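PDB 5TVG: alpha,alpha-trehalose-phosphate synthase (UDP-forming) from Burkholderia vietnamiensis, which belongs to glycosyltransferase family 20, whose members have the two-domain GT-B fold, and binds uridine-5'-diphosphate. Local coordinates for residues 350-353 against 354-358; 448-451 against 452-456; 455-458 against 459-463. One frame throughout, in Å; residues are numbered along the deposited sequence.

Overall arrangement
The three contacts are local ones along two helices of a GT-B fold, met along the chain in the order contact 1, contact 2, contact 3. Contact 1 opens helix 352-361, beside the parallel six-stranded sheet and at the uridine-5'-diphosphate pocket. Contacts 2 and 3 follow each other on helix 450-461, share Asp455 and Thr456, and have centres about 10 Å apart. Contact 1 lies about 23 Å from contact 2 and 32 Å from contact 3, centre to centre, and touches neither. Helix 450-461 packs against the mixed sheet that holds the N-terminal strands, so this late helix returns to the first domain, as in many GT-B enzymes.

Contact 1 (350-353 against 354-358); sequences YERN and LLMAF. With UDP (uridine-5'-diphosphate), chain I.
In both Tyr350 and Phe358 the ring carbon CG stands anti to the carbonyl carbon (chi1 -71° and -60°), and across two turns of chain this brings the rings into a T-shaped pair. The edge of Phe358 points at the face of Tyr350, with planes at 82° and centroids 5.5 Å apart. CE2 of Phe358 does the touching, nearer the rim of the tyrosine ring than its middle. Leu354 CD1 comes up at the edge of the same ring, 4.2 Å from Tyr350 CD2, while Leu355 CD2 rests on Tyr350 CB at 3.9 Å. Tyr350 and Phe358 also pack on Leu338 of a second subunit.

Arg352 turns the other way, its chain extended from CG to NE. The methyl CE of Met356, reached through a bend in the methionine chain, lies over one face of the guanidinium, toward its rim and 3.9 Å from Arg352 CZ. The edge is spent on polar partners: NE gives a weak, forked pair of hydrogen bonds to the ribose, 3.1 Å to UDP O2' and 3.3 Å to UDP O3'. NH2 forms a salt bridge with Glu380 and NH1 bonds to Ser28 O, which together should fix the rotation of the group. Leu355 CD1 adds a contact with the uracil, 3.3 Å from UDP N3.

Beneath these side chains the helix begins. Glu351 occupies the N-cap position, and its carbonyl O accepts from Leu355 N at 3.2 Å; Met356 N bonds to Arg352 O in the next step. A helix start that presents an arginine and a leucine to ribose and base is part of the nucleotide pocket in the C-terminal domain of a GT-B glycosyltransferase.

Contact 2 (448-451 against 452-456); sequences NDLS and VWRDT
Asn448 and Val452 meet where the chain enters a helix, the amide oxygen OD1 of Asn448 lying 3.5 Å from Val452 CB; the amide is held from its other end, where ND2 bonds to Glu404 OE2 and Pro234 O. Backbone hydrogen bonds define the turns that follow. Arg454 N reaches Leu450 O and Asp455 N reaches Ser451 O at 2.7 Å, both nearly straight, whereas Val452 N to Asp449 O is the three-residue bond of the first turn.

Capping comes next. Asp449, at the N-cap, holds CG between its backbone N and carbonyl carbon (chi1 76°), which turns the carboxylate forward over the start of the helix, and OD1 accepts from Ser451 N in a weak bond of 2.9 Å.

Water extends the polar network. One molecule sits 2.9 Å from Asn448 OD1 and accepts weakly from Trp453 N, linking the last residue before the cap to the first turn. A second donates to Asp455 OD2 at 2.7 Å, with Ser451 OG a long, weak partner.

Apolar and flat-group contacts are few. Leu450 and Trp453 run side by side in the same direction, CD1 of Leu450 lying 3.7 Å from Trp453 CE3. Ser451 CA lies over one face of the Arg454 guanidinium, whose NH1 bonds to Gly35 O and NH2 to Tyr238 OH.

Within the fold, this helix start is flanked by helix 31-43, touched by Leu450, Trp453 and Arg454. Trp453 meets Phe162 edge to face and also Trp137, on the neighbouring strands 159-162 and 135-139.

Contact 3 (455-458 against 459-463); sequences DTFV and ADLRS. With GOL (glycerol), chain M.
The guanidinium of Arg462 has the methyl CG1 of Val458 over the centre of one face, 3.4 Å from Arg462 CZ, and a glycerol at its edge. The Phe457 ring, by contrast, takes its neighbour edge-on: Leu461 CD2 lies in the ring plane, 3.7 Å from Phe457 CD1, and Leu461 CD1 follows at 3.9 Å from Phe457 CE1. The ring also stacks with Trp137 and meets Tyr233 at an angle. Both pairs are four residues apart, one turn of helix, but they differ in kind, the first laying a methyl on a charged plane and the second setting a branched end against an aromatic rim.

Leu461 reaches that rim with a chi1 of -132°, off the staggered positions, a setting that is doubtful at this resolution. Arg462 is extended from CG to NE; its chain runs back along Val458, and the guanidinium comes to lie on Val458 CG1. There NH1 gives a weak hydrogen bond of 2.9 Å to glycerol O2, while glycerol O1 donates to Asp455 OD1 at 3.1 Å. The glycerol, probably from the crystallisation liquor, thus bridges two opposite charges that do not touch directly, Asp455 OD1 and Arg462 NH1 being 6.7 Å apart.

Backbone bonds run regularly beneath, ending with Arg462 N to Val458 O. One step on, Ser463 OG donates to Ala459 O at 2.9 Å, so a side chain serves this carbonyl.

Asp460 OD2 is held by Tyr233 OH. Phe457 and Leu461 face the mixed sheet, both packing on Ile191 of strand 191-194, and Leu461 also on Leu135 and Trp137 of strand 135-139; Val458 and Arg462 rest on helix 31-43 through Ala39 and Thr43.

Contact 1 (350-353 against 354-358)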
ATOM      1  N   TYR A 350      17.371  -6.727 -24.519  1.00 47.47           N
ATOM      2  CA  TYR A 350      18.515  -6.693 -25.422  1.00 39.07           C
ATOM      3  C   TYR A 350      18.620  -7.995 -26.189  1.00 42.34           C
ATOM      4  O   TYR A 350      18.235  -9.063 -25.697  1.00 47.81           O
ATOM      5  CB  TYR A 350      19.870  -6.429 -24.684  1.00 33.05           C
ATOM      6  CG  TYR A 350      20.024  -5.014 -24.155  1.00 35.26           C
ATOM      7  CD1 TYR A 350      19.393  -4.608 -22.986  1.00 39.44           C
ATOM      8  CD2 TYR A 350      20.746  -4.058 -24.872  1.00 36.88           C
ATOM      9  CE1 TYR A 350      19.534  -3.285 -22.500  1.00 37.93           C
ATOM     10  CE2 TYR A 350      20.866  -2.738 -24.415  1.00 38.84           C
ATOM     11  CZ  TYR A 350      20.260  -2.357 -23.230  1.00 39.70           C
ATOM     12  OH  TYR A 350      20.383  -1.052 -22.781  1.00 43.01           O
ATOM     13  N   GLU A 351      19.162  -7.882 -27.399  1.00 40.74           N
ATOM     14  CA  GLU A 351      19.503  -9.041 -28.205  1.00 43.87           C
ATOM     15  C   GLU A 351      20.416  -9.969 -27.403  1.00 43.11           C
ATOM     16  O   GLU A 351      21.378  -9.518 -26.772  1.00 42.71           O
ATOM     17  CB  GLU A 351      20.197  -8.545 -29.473  1.00 54.49           C
ATOM     18  CG  GLU A 351      20.323  -9.532 -30.614  1.00 69.50           C
ATOM     19  CD  GLU A 351      21.327  -9.055 -31.655  1.00 74.52           C
ATOM     20  OE1 GLU A 351      21.595  -7.822 -31.693  1.00 75.23           O
ATOM     21  OE2 GLU A 351      21.854  -9.914 -32.409  1.00 71.34           O
ATOM     22  N   ARG A 352      20.105 -11.269 -27.432  1.00 40.92           N
ATOM     23  CA  ARG A 352      20.794 -12.241 -26.578  1.00 40.55           C
ATOM     24  C   ARG A 352      22.306 -12.233 -26.803  1.00 38.86           C
ATOM     25  O   ARG A 352      23.084 -12.372 -25.853  1.00 39.92           O
ATOM     26  CB  ARG A 352      20.214 -13.635 -26.817  1.00 43.25           C
ATOM     27  CG  ARG A 352      20.499 -14.615 -25.725  1.00 53.82           C
ATOM     28  CD  ARG A 352      19.576 -15.833 -25.753  1.00 52.98           C
ATOM     29  NE  ARG A 352      20.250 -16.960 -25.109  1.00 52.61           N
ATOM     30  CZ  ARG A 352      21.073 -17.771 -25.757  1.00 54.91           C
ATOM     31  NH1 ARG A 352      21.280 -17.559 -27.049  1.00 59.29           N
ATOM     32  NH2 ARG A 352      21.678 -18.789 -25.132  1.00 48.32           N
ATOM     33  N   ASN A 353      22.752 -12.038 -28.040  1.00 36.59           N
ATOM     34  CA  ASN A 353      24.194 -11.969 -28.268  1.00 40.07           C
ATOM     35  C   ASN A 353      24.824 -10.740 -27.609  1.00 44.23           C
ATOM     36  O   ASN A 353      25.988 -10.805 -27.177  1.00 40.77           O
ATOM     37  CB  ASN A 353      24.487 -11.975 -29.756  1.00 43.46           C
ATOM     38  CG  ASN A 353      24.167 -13.310 -30.388  1.00 49.54           C
ATOM     39  OD1 ASN A 353      23.885 -13.379 -31.575  1.00 52.48           O
ATOM     40  ND2 ASN A 353      24.148 -14.369 -29.577  1.00 45.96           N
ATOM     41  N   LEU A 354      24.101  -9.608 -27.545  1.00 35.05           N
ATOM     42  CA  LEU A 354      24.616  -8.468 -26.779  1.00 39.28           C
ATOM     43  C   LEU A 354      24.796  -8.845 -25.314  1.00 34.44           C
ATOM     44  O   LEU A 354      25.803  -8.487 -24.688  1.00 35.64           O
ATOM     45  CB  LEU A 354      23.681  -7.256 -26.911  1.00 38.43           C
ATOM     46  CG  LEU A 354      23.744  -6.474 -28.227  1.00 46.14           C
ATOM     47  CD1 LEU A 354      22.663  -5.405 -28.311  1.00 46.59           C
ATOM     48  CD2 LEU A 354      25.116  -5.822 -28.355  1.00 37.42           C
ATOM     49  N   LEU A 355      23.840  -9.589 -24.757  1.00 30.17           N
ATOM     50  CA  LEU A 355      23.955 -10.001 -23.366  1.00 35.06           C
ATOM     51  C   LEU A 355      25.265 -10.752 -23.113  1.00 37.05           C
ATOM     52  O   LEU A 355      25.907 -10.567 -22.066  1.00 35.85           O
ATOM     53  CB  LEU A 355      22.742 -10.854 -22.974  1.00 30.74           C
ATOM     54  CG  LEU A 355      21.369 -10.179 -22.962  1.00 35.05           C
ATOM     55  CD1 LEU A 355      20.340 -11.122 -22.423  1.00 37.76           C
ATOM     56  CD2 LEU A 355      21.399  -8.907 -22.104  1.00 32.70           C
ATOM     57  N   MET A 356      25.676 -11.605 -24.056  1.00 36.36           N
ATOM     58  CA  MET A 356      26.930 -12.352 -23.898  1.00 38.29           C
ATOM     59  C   MET A 356      28.140 -11.425 -23.854  1.00 34.77           C
ATOM     60  O   MET A 356      29.063 -11.636 -23.064  1.00 31.74           O
ATOM     61  CB  MET A 356      27.066 -13.390 -25.016  1.00 34.39           C
ATOM     62  CG  MET A 356      25.794 -14.252 -25.179  1.00 39.87           C
ATOM     63  SD  MET A 356      25.289 -15.031 -23.622  1.00 38.69           S
ATOM     64  CE  MET A 356      23.575 -15.374 -23.917  1.00 46.22           C
ATOM     65  N   ALA A 357      28.168 -10.397 -24.704  1.00 30.39           N
ATOM     66  CA  ALA A 357      29.269  -9.445 -24.626  1.00 34.51           C
ATOM     67  C   ALA A 357      29.262  -8.666 -23.297  1.00 34.52           C
ATOM     68  O   ALA A 357      30.335  -8.285 -22.818  1.00 36.88           O
ATOM     69  CB  ALA A 357      29.243  -8.491 -25.823  1.00 32.90           C
ATOM     70  N   PHE A 358      28.079  -8.399 -22.709  1.00 30.05           N
ATOM     71  CA  PHE A 358      28.013  -7.758 -21.385  1.00 37.79           C
ATOM     72  C   PHE A 358      28.592  -8.667 -20.297  1.00 35.06           C
ATOM     73  O   PHE A 358      29.362  -8.213 -19.448  1.00 38.00           O
ATOM     74  CB  PHE A 358      26.567  -7.386 -21.011  1.00 30.51           C
ATOM     75  CG  PHE A 358      25.901  -6.422 -21.955  1.00 32.57           C
ATOM     76  CD1 PHE A 358      26.639  -5.534 -22.717  1.00 30.35           C
ATOM     77  CD2 PHE A 358      24.512  -6.424 -22.084  1.00 34.39           C
ATOM     78  CE1 PHE A 358      26.014  -4.653 -23.594  1.00 38.05           C
ATOM     79  CE2 PHE A 358      23.870  -5.559 -22.969  1.00 33.47           C
ATOM     80  CZ  PHE A 358      24.627  -4.664 -23.728  1.00 34.79           C
TER
HETATM   81  N1  UDP I 501      17.186 -13.578 -22.097  1.00 39.26           N
HETATM   82  C2  UDP I 501      17.393 -12.809 -23.228  1.00 44.63           C
HETATM   83  N3  UDP I 501      17.130 -11.471 -23.082  1.00 57.29           N
HETATM   84  C4  UDP I 501      16.683 -10.830 -21.943  1.00 59.60           C
HETATM   85  C5  UDP I 501      16.482 -11.696 -20.805  1.00 38.70           C
HETATM   86  C6  UDP I 501      16.725 -13.019 -20.925  1.00 42.17           C
HETATM   87  O2  UDP I 501      17.805 -13.271 -24.279  1.00 54.26           O
HETATM   88  O4  UDP I 501      16.473  -9.600 -21.977  1.00 66.84           O
HETATM   89  C1' UDP I 501      17.449 -15.031 -22.214  1.00 39.46           C
HETATM   90  C2' UDP I 501      18.700 -15.556 -21.507  1.00 36.95           C
HETATM   91  O2' UDP I 501      19.781 -15.485 -22.418  1.00 34.49           O
HETATM   92  C3' UDP I 501      18.321 -17.016 -21.280  1.00 37.14           C
HETATM   93  C4' UDP I 501      16.827 -16.927 -20.996  1.00 39.38           C
HETATM   94  O4' UDP I 501      16.360 -15.735 -21.663  1.00 31.68           O
HETATM   95  O3' UDP I 501      18.626 -17.895 -22.356  1.00 33.81           O
HETATM   96  C5' UDP I 501      16.537 -16.769 -19.531  1.00 52.28           C
HETATM   97  O5' UDP I 501      16.300 -18.106 -19.095  1.00 47.06           O
HETATM   98  PA  UDP I 501      16.631 -18.556 -17.633  1.00 29.89           P
HETATM   99  O1A UDP I 501      16.654 -20.045 -17.664  1.00 31.57           O
HETATM  100  O2A UDP I 501      17.864 -17.848 -17.097  1.00 36.39           O
HETATM  101  O3A UDP I 501      15.383 -18.056 -16.772  1.00 36.62           O
HETATM  102  PB  UDP I 501      13.879 -17.917 -17.260  1.00 29.93           P
HETATM  103  O1B UDP I 501      13.675 -19.112 -18.197  1.00 38.67           O
HETATM  104  O2B UDP I 501      13.064 -18.280 -16.028  1.00 26.55           O
HETATM  105  O3B UDP I 501      13.597 -16.570 -17.829  1.00 31.09           O

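Contact 2 (448-451 against 452-456)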
ATOM      1  N   ASN A 448      27.877 -31.481 -20.241  1.00 37.84           N
ATOM      2  CA  ASN A 448      26.417 -31.573 -20.266  1.00 36.35           C
ATOM      3  C   ASN A 448      25.861 -30.425 -21.113  1.00 33.24           C
ATOM      4  O   ASN A 448      25.064 -29.608 -20.651  1.00 31.66           O
ATOM      5  CB  ASN A 448      25.737 -31.511 -18.880  1.00 30.31           C
ATOM      6  CG  ASN A 448      24.181 -31.526 -19.010  1.00 42.65           C
ATOM      7  OD1 ASN A 448      23.604 -32.238 -19.900  1.00 30.91           O
ATOM      8  ND2 ASN A 448      23.505 -30.681 -18.199  1.00 29.43           N
ATOM      9  N   ASP A 449      26.257 -30.365 -22.375  1.00 33.31           N
ATOM     10  CA  ASP A 449      25.791 -29.256 -23.181  1.00 30.35           C
ATOM     11  C   ASP A 449      24.353 -29.550 -23.621  1.00 33.75           C
ATOM     12  O   ASP A 449      23.780 -30.583 -23.271  1.00 30.83           O
ATOM     13  CB  ASP A 449      26.782 -28.986 -24.307  1.00 36.90           C
ATOM     14  CG  ASP A 449      26.691 -29.987 -25.444  1.00 40.02           C
ATOM     15  OD1 ASP A 449      25.799 -30.855 -25.443  1.00 37.23           O
ATOM     16  OD2 ASP A 449      27.579 -29.927 -26.310  1.00 40.33           O
ATOM     17  N   LEU A 450      23.740 -28.606 -24.349  1.00 31.76           N
ATOM     18  CA  LEU A 450      22.322 -28.719 -24.699  1.00 31.45           C
ATOM     19  C   LEU A 450      22.019 -29.982 -25.528  1.00 37.06           C
ATOM     20  O   LEU A 450      20.899 -30.498 -25.470  1.00 34.93           O
ATOM     21  CB  LEU A 450      21.885 -27.430 -25.410  1.00 36.07           C
ATOM     22  CG  LEU A 450      20.442 -27.191 -25.880  1.00 38.78           C
ATOM     23  CD1 LEU A 450      19.420 -27.343 -24.745  1.00 29.25           C
ATOM     24  CD2 LEU A 450      20.347 -25.799 -26.510  1.00 37.10           C
ATOM     25  N   SER A 451      23.006 -30.510 -26.269  1.00 32.70           N
ATOM     26  CA  SER A 451      22.796 -31.728 -27.064  1.00 41.98           C
ATOM     27  C   SER A 451      22.436 -32.928 -26.198  1.00 39.69           C
ATOM     28  O   SER A 451      21.656 -33.787 -26.622  1.00 32.03           O
ATOM     29  CB  SER A 451      24.041 -32.045 -27.891  1.00 37.42           C
ATOM     30  OG  SER A 451      24.052 -31.228 -29.049  1.00 47.02           O
ATOM     31  N   VAL A 452      23.030 -33.027 -25.002  1.00 34.68           N
ATOM     32  CA  VAL A 452      22.772 -34.158 -24.114  1.00 33.36           C
ATOM     33  C   VAL A 452      21.313 -34.153 -23.678  1.00 30.88           C
ATOM     34  O   VAL A 452      20.655 -35.197 -23.626  1.00 37.09           O
ATOM     35  CB  VAL A 452      23.742 -34.122 -22.901  1.00 39.43           C
ATOM     36  CG1 VAL A 452      23.457 -35.242 -21.882  1.00 30.93           C
ATOM     37  CG2 VAL A 452      25.198 -34.226 -23.359  1.00 31.17           C
ATOM     38  N   TRP A 453      20.791 -32.983 -23.332  1.00 30.25           N
ATOM     39  CA  TRP A 453      19.379 -32.890 -22.976  1.00 30.08           C
ATOM     40  C   TRP A 453      18.488 -33.380 -24.123  1.00 30.74           C
ATOM     41  O   TRP A 453      17.579 -34.191 -23.922  1.00 30.69           O
ATOM     42  CB  TRP A 453      19.053 -31.442 -22.601  1.00 29.60           C
ATOM     43  CG  TRP A 453      17.641 -31.178 -22.303  1.00 29.47           C
ATOM     44  CD1 TRP A 453      16.973 -31.501 -21.165  1.00 29.35           C
ATOM     45  CD2 TRP A 453      16.695 -30.496 -23.152  1.00 29.52           C
ATOM     46  NE1 TRP A 453      15.658 -31.061 -21.245  1.00 40.57           N
ATOM     47  CE2 TRP A 453      15.469 -30.432 -22.450  1.00 33.25           C
ATOM     48  CE3 TRP A 453      16.772 -29.916 -24.428  1.00 29.70           C
ATOM     49  CZ2 TRP A 453      14.328 -29.820 -22.986  1.00 29.50           C
ATOM     50  CZ3 TRP A 453      15.625 -29.308 -24.962  1.00 29.77           C
ATOM     51  CH2 TRP A 453      14.426 -29.276 -24.243  1.00 29.68           C
ATOM     52  N   ARG A 454      18.733 -32.885 -25.332  1.00 33.02           N
ATOM     53  CA  ARG A 454      17.889 -33.247 -26.459  1.00 37.11           C
ATOM     54  C   ARG A 454      18.082 -34.711 -26.860  1.00 37.21           C
ATOM     55  O   ARG A 454      17.104 -35.443 -27.024  1.00 32.01           O
ATOM     56  CB  ARG A 454      18.165 -32.306 -27.624  1.00 31.20           C
ATOM     57  CG  ARG A 454      17.530 -32.724 -28.914  1.00 31.77           C
ATOM     58  CD  ARG A 454      17.809 -31.681 -29.963  1.00 42.34           C
ATOM     59  NE  ARG A 454      19.205 -31.664 -30.373  1.00 43.30           N
ATOM     60  CZ  ARG A 454      20.065 -30.680 -30.125  1.00 49.56           C
ATOM     61  NH1 ARG A 454      19.693 -29.586 -29.453  1.00 48.45           N
ATOM     62  NH2 ARG A 454      21.313 -30.790 -30.558  1.00 43.48           N
ATOM     63  N   ASP A 455      19.335 -35.149 -27.044  1.00 34.73           N
ATOM     64  CA  ASP A 455      19.566 -36.506 -27.550  1.00 35.48           C
ATOM     65  C   ASP A 455      19.088 -37.534 -26.535  1.00 37.60           C
ATOM     66  O   ASP A 455      18.464 -38.533 -26.897  1.00 35.51           O
ATOM     67  CB  ASP A 455      21.039 -36.720 -27.893  1.00 32.72           C
ATOM     68  CG  ASP A 455      21.504 -35.856 -29.062  1.00 35.25           C
ATOM     69  OD1 ASP A 455      20.660 -35.394 -29.843  1.00 33.52           O
ATOM     70  OD2 ASP A 455      22.726 -35.654 -29.236  1.00 37.53           O
ATOM     71  N   THR A 456      19.305 -37.259 -25.248  1.00 32.13           N
ATOM     72  CA  THR A 456      18.869 -38.175 -24.196  1.00 35.80           C
ATOM     73  C   THR A 456      17.349 -38.231 -24.090  1.00 32.14           C
ATOM     74  O   THR A 456      16.787 -39.297 -23.849  1.00 41.60           O
ATOM     75  CB  THR A 456      19.481 -37.743 -22.846  1.00 45.05           C
ATOM     76  OG1 THR A 456      20.908 -37.935 -22.873  1.00 43.75           O
ATOM     77  CG2 THR A 456      18.858 -38.485 -21.679  1.00 46.33           C
TER
HETATM   78  O   HOH W   1      21.905 -30.605 -21.571  1.00 38.34           O
HETATM   79  O   HOH W   2      24.032 -34.092 -31.043  1.00 48.93           O

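Contact 3 (455-458 against 459-463)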
ATOM      1  N   ASP A 455      19.335 -35.149 -27.044  1.00 34.73           N
ATOM      2  CA  ASP A 455      19.566 -36.506 -27.550  1.00 35.48           C
ATOM      3  C   ASP A 455      19.088 -37.534 -26.535  1.00 37.60           C
ATOM      4  O   ASP A 455      18.464 -38.533 -26.897  1.00 35.51           O
ATOM      5  CB  ASP A 455      21.039 -36.720 -27.893  1.00 32.72           C
ATOM      6  CG  ASP A 455      21.504 -35.856 -29.062  1.00 35.25           C
ATOM      7  OD1 ASP A 455      20.660 -35.394 -29.843  1.00 33.52           O
ATOM      8  OD2 ASP A 455      22.726 -35.654 -29.236  1.00 37.53           O
ATOM      9  N   THR A 456      19.305 -37.259 -25.248  1.00 32.13           N
ATOM     10  CA  THR A 456      18.869 -38.175 -24.196  1.00 35.80           C
ATOM     11  C   THR A 456      17.349 -38.231 -24.090  1.00 32.14           C
ATOM     12  O   THR A 456      16.787 -39.297 -23.849  1.00 41.60           O
ATOM     13  CB  THR A 456      19.481 -37.743 -22.846  1.00 45.05           C
ATOM     14  OG1 THR A 456      20.908 -37.935 -22.873  1.00 43.75           O
ATOM     15  CG2 THR A 456      18.858 -38.485 -21.679  1.00 46.33           C
ATOM     16  N   PHE A 457      16.664 -37.083 -24.148  1.00 31.75           N
ATOM     17  CA  PHE A 457      15.211 -37.159 -24.081  1.00 31.85           C
ATOM     18  C   PHE A 457      14.640 -37.833 -25.338  1.00 32.46           C
ATOM     19  O   PHE A 457      13.703 -38.629 -25.258  1.00 32.85           O
ATOM     20  CB  PHE A 457      14.582 -35.774 -23.882  1.00 39.29           C
ATOM     21  CG  PHE A 457      13.198 -35.848 -23.291  1.00 36.08           C
ATOM     22  CD1 PHE A 457      12.095 -36.180 -24.102  1.00 31.89           C
ATOM     23  CD2 PHE A 457      13.000 -35.672 -21.908  1.00 31.13           C
ATOM     24  CE1 PHE A 457      10.827 -36.316 -23.565  1.00 32.05           C
ATOM     25  CE2 PHE A 457      11.734 -35.815 -21.360  1.00 31.29           C
ATOM     26  CZ  PHE A 457      10.629 -36.121 -22.197  1.00 31.75           C
ATOM     27  N   VAL A 458      15.166 -37.496 -26.508  1.00 32.60           N
ATOM     28  CA  VAL A 458      14.661 -38.110 -27.725  1.00 34.49           C
ATOM     29  C   VAL A 458      14.912 -39.623 -27.701  1.00 35.66           C
ATOM     30  O   VAL A 458      14.024 -40.412 -28.041  1.00 36.34           O
ATOM     31  CB  VAL A 458      15.294 -37.441 -28.959  1.00 43.28           C
ATOM     32  CG1 VAL A 458      15.023 -38.277 -30.232  1.00 34.13           C
ATOM     33  CG2 VAL A 458      14.798 -36.011 -29.092  1.00 32.95           C
ATOM     34  N   ALA A 459      16.092 -40.045 -27.208  1.00 33.73           N
ATOM     35  CA  ALA A 459      16.413 -41.474 -27.124  1.00 34.30           C
ATOM     36  C   ALA A 459      15.419 -42.211 -26.243  1.00 34.46           C
ATOM     37  O   ALA A 459      14.956 -43.305 -26.599  1.00 35.10           O
ATOM     38  CB  ALA A 459      17.841 -41.683 -26.599  1.00 34.20           C
ATOM     39  N   ASP A 460      15.058 -41.616 -25.099  1.00 33.93           N
ATOM     40  CA  ASP A 460      14.033 -42.206 -24.248  1.00 34.11           C
ATOM     41  C   ASP A 460      12.677 -42.260 -24.945  1.00 43.70           C
ATOM     42  O   ASP A 460      11.929 -43.233 -24.788  1.00 36.57           O
ATOM     43  CB  ASP A 460      13.936 -41.419 -22.948  1.00 33.51           C
ATOM     44  CG  ASP A 460      15.102 -41.712 -21.993  1.00 37.89           C
ATOM     45  OD1 ASP A 460      15.868 -42.666 -22.250  1.00 36.85           O
ATOM     46  OD2 ASP A 460      15.281 -40.955 -21.023  1.00 35.92           O
ATOM     47  N   LEU A 461      12.360 -41.244 -25.753  1.00 34.25           N
ATOM     48  CA  LEU A 461      11.092 -41.218 -26.472  1.00 41.97           C
ATOM     49  C   LEU A 461      11.036 -42.337 -27.527  1.00 43.88           C
ATOM     50  O   LEU A 461      10.007 -43.001 -27.692  1.00 36.02           O
ATOM     51  CB  LEU A 461      10.945 -39.812 -27.064  1.00 40.20           C
ATOM     52  CG  LEU A 461       9.709 -38.928 -26.982  1.00 48.35           C
ATOM     53  CD1 LEU A 461       8.956 -39.064 -25.694  1.00 37.44           C
ATOM     54  CD2 LEU A 461      10.270 -37.515 -26.998  1.00 33.47           C
ATOM     55  N   ARG A 462      12.156 -42.584 -28.207  1.00 35.57           N
ATOM     56  CA  ARG A 462      12.301 -43.662 -29.189  1.00 36.36           C
ATOM     57  C   ARG A 462      12.285 -45.063 -28.596  1.00 36.86           C
ATOM     58  O   ARG A 462      12.224 -46.022 -29.365  1.00 40.60           O
ATOM     59  CB  ARG A 462      13.588 -43.491 -29.975  1.00 36.36           C
ATOM     60  CG  ARG A 462      13.490 -42.395 -30.984  1.00 36.24           C
ATOM     61  CD  ARG A 462      14.820 -42.063 -31.571  1.00 36.18           C
ATOM     62  NE  ARG A 462      14.705 -40.999 -32.546  1.00 36.14           N
ATOM     63  CZ  ARG A 462      15.706 -40.211 -32.913  1.00 43.19           C
ATOM     64  NH1 ARG A 462      16.903 -40.372 -32.380  1.00 35.67           N
ATOM     65  NH2 ARG A 462      15.509 -39.259 -33.814  1.00 35.95           N
ATOM     66  N   SER A 463      12.350 -45.228 -27.277  1.00 36.56           N
ATOM     67  CA  SER A 463      12.536 -46.576 -26.734  1.00 39.13           C
ATOM     68  C   SER A 463      11.763 -46.907 -25.468  1.00 37.11           C
ATOM     69  O   SER A 463      11.524 -48.090 -25.223  1.00 45.80           O
ATOM     70  CB  SER A 463      14.019 -46.784 -26.422  1.00 36.94           C
ATOM     71  OG  SER A 463      14.384 -45.848 -25.374  1.00 36.15           O
TER
HETATM   72  C1  GOL M 505      20.021 -38.059 -32.309  1.00 77.44           C
HETATM   73  O1  GOL M 505      19.245 -37.864 -31.149  1.00 81.02           O
HETATM   74  C2  GOL M 505      20.054 -39.546 -32.639  1.00 79.34           C
HETATM   75  O2  GOL M 505      19.353 -39.809 -33.837  1.00 66.91           O
HETATM   76  C3  GOL M 505      21.489 -40.048 -32.734  1.00 90.07           C
HETATM   77  O3  GOL M 505      21.497 -41.459 -32.708  1.00 99.52           O